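Local coordinates for Mgp-operon protein 3 (Mycoplasma pneumoniae, PDB 6RJ1) that probably serves as a surface adhesin in the attachment of this human pathogen to host cells, at residues G532-D544 and L550-Y562. Numbering follows the deposited sequence.
Sequences GLTQPAYLIAGLD and LVFAAFKAGAVGY
Leu539 and Phe555 face each other as a hydrogen-bonded pair in the antiparallel beta hairpin of strands 538-546 and 549-563; Leu539 N donates almost straight to Phe555 O (2.8 Å, 178°), while Phe555 N reaches Leu539 O from above its carbonyl plane. Nearer the turn, Ala541 and Gly542 both lie opposite Ala553, a classic beta bulge: Ala553 O takes Ala541 N at 2.8 Å and Gly542 N weakly, Gly542 taking up the bulge with a phi of 146°. Beyond the bulge, Asp544 and Val551 exchange backbone bonds in both directions, and the CD2 branch of Leu543 meets CD1 of Leu550 at 3.9 Å, the two side chains meeting at a slant. The methyl of Ala554 touches Tyr538 CB and Ile540 CD1, the latter 3.7 Å away. On the same face of the sheet, CD1 of the Tyr538 ring comes slantwise to CA of Lys556, and the ring also packs edge-to-face with Trp493. At the open end, Gln535 sends CG away from its own backbone N (chi1 177°) and bends at chi2, which carries the amide back to Ala537 O: NE2 binds that oxygen at 2.8 Å, in its carbonyl plane, and Ala557 O only weakly. Lys556 crosses this side chain at about a right angle, its CG 3.5 Å from Gln535 CD; with bends at chi3 and chi4, NZ is held chiefly by Asn660 OD1, outside the hairpin, and also bonds Ala557 O and, weakly, Gln535 OE1. Ala559 CB packs on the Pro536 ring. The buried hairpin belongs to a large mixed sheet: strand 693-699 pairs with 549-563 beside Leu550 and Phe552, and strand 650-654 flanks Pro536 and Ala537. Strand 799-805, of another sheet, packs on Ala541, Ala553 and Phe555.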
# COMPACT_ATOMS: atom_id res chain seq x y z
N GLY A 532 -4.55 15.57 16.11
CA GLY A 532 -3.85 16.46 15.20
C GLY A 532 -2.83 15.75 14.34
O GLY A 532 -1.85 16.36 13.92
N LEU A 533 -3.05 14.46 14.09
CA LEU A 533 -2.17 13.66 13.26
C LEU A 533 -2.74 13.49 11.85
O LEU A 533 -3.91 13.83 11.62
CB LEU A 533 -1.86 12.31 13.95
CG LEU A 533 -1.16 12.41 15.32
CD1 LEU A 533 -1.33 11.15 16.11
CD2 LEU A 533 0.32 12.78 15.20
N THR A 534 -1.91 13.06 10.89
CA THR A 534 -2.34 12.92 9.50
C THR A 534 -2.46 11.42 9.13
O THR A 534 -2.54 10.57 10.03
CB THR A 534 -1.45 13.79 8.57
OG1 THR A 534 -2.01 13.82 7.25
CG2 THR A 534 0.02 13.34 8.52
N GLN A 535 -2.51 11.11 7.81
CA GLN A 535 -2.63 9.76 7.27
C GLN A 535 -1.58 8.82 7.90
O GLN A 535 -0.39 9.10 7.84
CB GLN A 535 -2.63 9.76 5.72
CG GLN A 535 -2.69 8.39 5.03
CD GLN A 535 -3.88 7.54 5.35
OE1 GLN A 535 -5.00 8.03 5.53
NE2 GLN A 535 -3.66 6.24 5.40
N PRO A 536 -2.04 7.74 8.58
CA PRO A 536 -1.10 6.87 9.30
C PRO A 536 -0.45 5.73 8.53
O PRO A 536 0.59 5.24 8.96
CB PRO A 536 -1.99 6.29 10.40
CG PRO A 536 -3.29 6.10 9.70
CD PRO A 536 -3.43 7.32 8.83
N ALA A 537 -1.09 5.21 7.48
CA ALA A 537 -0.59 4.02 6.81
C ALA A 537 -0.57 4.10 5.30
O ALA A 537 -1.38 4.79 4.68
CB ALA A 537 -1.38 2.80 7.26
N TYR A 538 0.38 3.34 4.72
CA TYR A 538 0.59 3.24 3.28
C TYR A 538 0.97 1.82 2.88
O TYR A 538 1.59 1.09 3.66
CB TYR A 538 1.67 4.24 2.82
CG TYR A 538 1.26 5.69 3.00
CD1 TYR A 538 0.47 6.34 2.06
CD2 TYR A 538 1.62 6.40 4.16
CE1 TYR A 538 0.05 7.66 2.26
CE2 TYR A 538 1.20 7.71 4.36
CZ TYR A 538 0.43 8.34 3.41
OH TYR A 538 0.02 9.63 3.62
N LEU A 539 0.59 1.42 1.64
CA LEU A 539 0.95 0.15 0.98
C LEU A 539 1.97 0.53 -0.11
O LEU A 539 1.61 0.89 -1.23
CB LEU A 539 -0.29 -0.56 0.41
CG LEU A 539 -1.30 -1.02 1.47
CD1 LEU A 539 -2.67 -0.48 1.17
CD2 LEU A 539 -1.30 -2.53 1.63
N ILE A 540 3.24 0.58 0.30
CA ILE A 540 4.41 1.07 -0.44
C ILE A 540 4.72 0.25 -1.69
O ILE A 540 5.15 -0.89 -1.58
CB ILE A 540 5.65 1.18 0.52
CG1 ILE A 540 5.32 1.94 1.83
CG2 ILE A 540 6.90 1.75 -0.18
CD1 ILE A 540 5.10 3.47 1.74
N ALA A 541 4.57 0.88 -2.87
CA ALA A 541 4.89 0.26 -4.16
C ALA A 541 6.41 0.20 -4.38
O ALA A 541 6.89 -0.63 -5.15
CB ALA A 541 4.24 1.04 -5.29
N GLY A 542 7.14 1.07 -3.69
CA GLY A 542 8.59 1.12 -3.75
C GLY A 542 9.20 2.50 -3.64
O GLY A 542 8.49 3.50 -3.54
N LEU A 543 10.53 2.53 -3.65
CA LEU A 543 11.37 3.73 -3.59
C LEU A 543 12.65 3.57 -4.39
O LEU A 543 13.19 2.47 -4.51
CB LEU A 543 11.67 4.25 -2.15
CG LEU A 543 11.93 3.33 -0.90
CD1 LEU A 543 12.61 1.99 -1.21
CD2 LEU A 543 12.77 4.05 0.13
N ASP A 544 13.14 4.68 -4.95
CA ASP A 544 14.37 4.71 -5.73
C ASP A 544 15.04 6.08 -5.66
O ASP A 544 14.39 7.06 -5.31
CB ASP A 544 14.11 4.29 -7.20
CG ASP A 544 15.34 3.76 -7.94
OD1 ASP A 544 16.39 3.52 -7.29
OD2 ASP A 544 15.24 3.57 -9.18
N LEU A 550 15.17 11.25 -3.65
CA LEU A 550 14.42 10.02 -3.42
C LEU A 550 13.03 10.14 -4.07
O LEU A 550 12.34 11.14 -3.89
CB LEU A 550 14.29 9.70 -1.92
CG LEU A 550 13.47 8.44 -1.57
CD1 LEU A 550 14.32 7.19 -1.64
CD2 LEU A 550 12.78 8.58 -0.23
N VAL A 551 12.64 9.11 -4.80
CA VAL A 551 11.34 9.03 -5.44
C VAL A 551 10.61 7.82 -4.81
O VAL A 551 11.23 6.79 -4.57
CB VAL A 551 11.51 8.94 -6.97
CG1 VAL A 551 10.23 8.46 -7.64
CG2 VAL A 551 11.93 10.28 -7.55
N PHE A 552 9.33 7.99 -4.49
CA PHE A 552 8.51 6.93 -3.91
C PHE A 552 7.08 6.96 -4.46
O PHE A 552 6.64 7.97 -5.02
CB PHE A 552 8.52 7.01 -2.36
CG PHE A 552 7.54 8.01 -1.80
CD1 PHE A 552 7.84 9.37 -1.76
CD2 PHE A 552 6.29 7.60 -1.33
CE1 PHE A 552 6.92 10.30 -1.27
CE2 PHE A 552 5.36 8.53 -0.86
CZ PHE A 552 5.68 9.87 -0.83
N ALA A 553 6.36 5.85 -4.27
CA ALA A 553 4.97 5.65 -4.65
C ALA A 553 4.38 4.61 -3.73
O ALA A 553 5.06 3.64 -3.36
CB ALA A 553 4.84 5.21 -6.10
N ALA A 554 3.13 4.83 -3.33
CA ALA A 554 2.41 3.96 -2.42
C ALA A 554 0.91 4.16 -2.59
O ALA A 554 0.47 5.19 -3.11
CB ALA A 554 2.80 4.31 -0.98
N PHE A 555 0.13 3.18 -2.15
CA PHE A 555 -1.31 3.33 -2.12
C PHE A 555 -1.63 3.75 -0.70
O PHE A 555 -1.02 3.24 0.24
CB PHE A 555 -2.04 2.03 -2.45
CG PHE A 555 -2.43 1.93 -3.90
CD1 PHE A 555 -3.54 2.61 -4.38
CD2 PHE A 555 -1.68 1.15 -4.78
CE1 PHE A 555 -3.89 2.53 -5.73
CE2 PHE A 555 -2.04 1.07 -6.13
CZ PHE A 555 -3.13 1.76 -6.59
N LYS A 556 -2.54 4.71 -0.55
CA LYS A 556 -2.98 5.16 0.76
C LYS A 556 -3.83 4.03 1.31
O LYS A 556 -4.78 3.59 0.65
CB LYS A 556 -3.81 6.45 0.61
CG LYS A 556 -4.41 6.98 1.91
CD LYS A 556 -5.70 7.78 1.65
CE LYS A 556 -6.95 6.95 1.85
NZ LYS A 556 -7.29 6.78 3.29
N ALA A 557 -3.45 3.51 2.49
CA ALA A 557 -4.23 2.45 3.14
C ALA A 557 -5.48 3.12 3.76
O ALA A 557 -5.41 4.29 4.15
CB ALA A 557 -3.39 1.78 4.22
N GLY A 558 -6.60 2.40 3.80
CA GLY A 558 -7.83 2.92 4.37
C GLY A 558 -7.69 3.20 5.85
O GLY A 558 -7.34 2.31 6.61
N ALA A 559 -7.89 4.46 6.26
CA ALA A 559 -7.79 4.85 7.67
C ALA A 559 -9.00 5.70 8.05
O ALA A 559 -9.17 6.83 7.58
CB ALA A 559 -6.49 5.58 7.94
N VAL A 560 -9.88 5.11 8.86
CA VAL A 560 -11.14 5.73 9.25
C VAL A 560 -11.36 5.68 10.78
O VAL A 560 -10.49 5.19 11.51
CB VAL A 560 -12.33 5.10 8.47
CG1 VAL A 560 -12.25 5.41 6.99
CG2 VAL A 560 -12.45 3.60 8.72
N GLY A 561 -12.49 6.21 11.22
CA GLY A 561 -12.87 6.20 12.62
C GLY A 561 -13.83 5.07 12.95
O GLY A 561 -14.40 4.45 12.05
N TYR A 562 -14.00 4.77 14.24
CA TYR A 562 -14.93 3.75 14.71
C TYR A 562 -15.49 4.13 16.08
O TYR A 562 -14.76 4.71 16.89
CB TYR A 562 -14.33 2.33 14.65
CG TYR A 562 -13.46 1.92 15.81
CD1 TYR A 562 -12.08 2.09 15.76
CD2 TYR A 562 -13.99 1.24 16.90
CE1 TYR A 562 -11.26 1.66 16.80
CE2 TYR A 562 -13.19 0.84 17.96
CZ TYR A 562 -11.82 1.05 17.91
OH TYR A 562 -11.03 0.63 18.95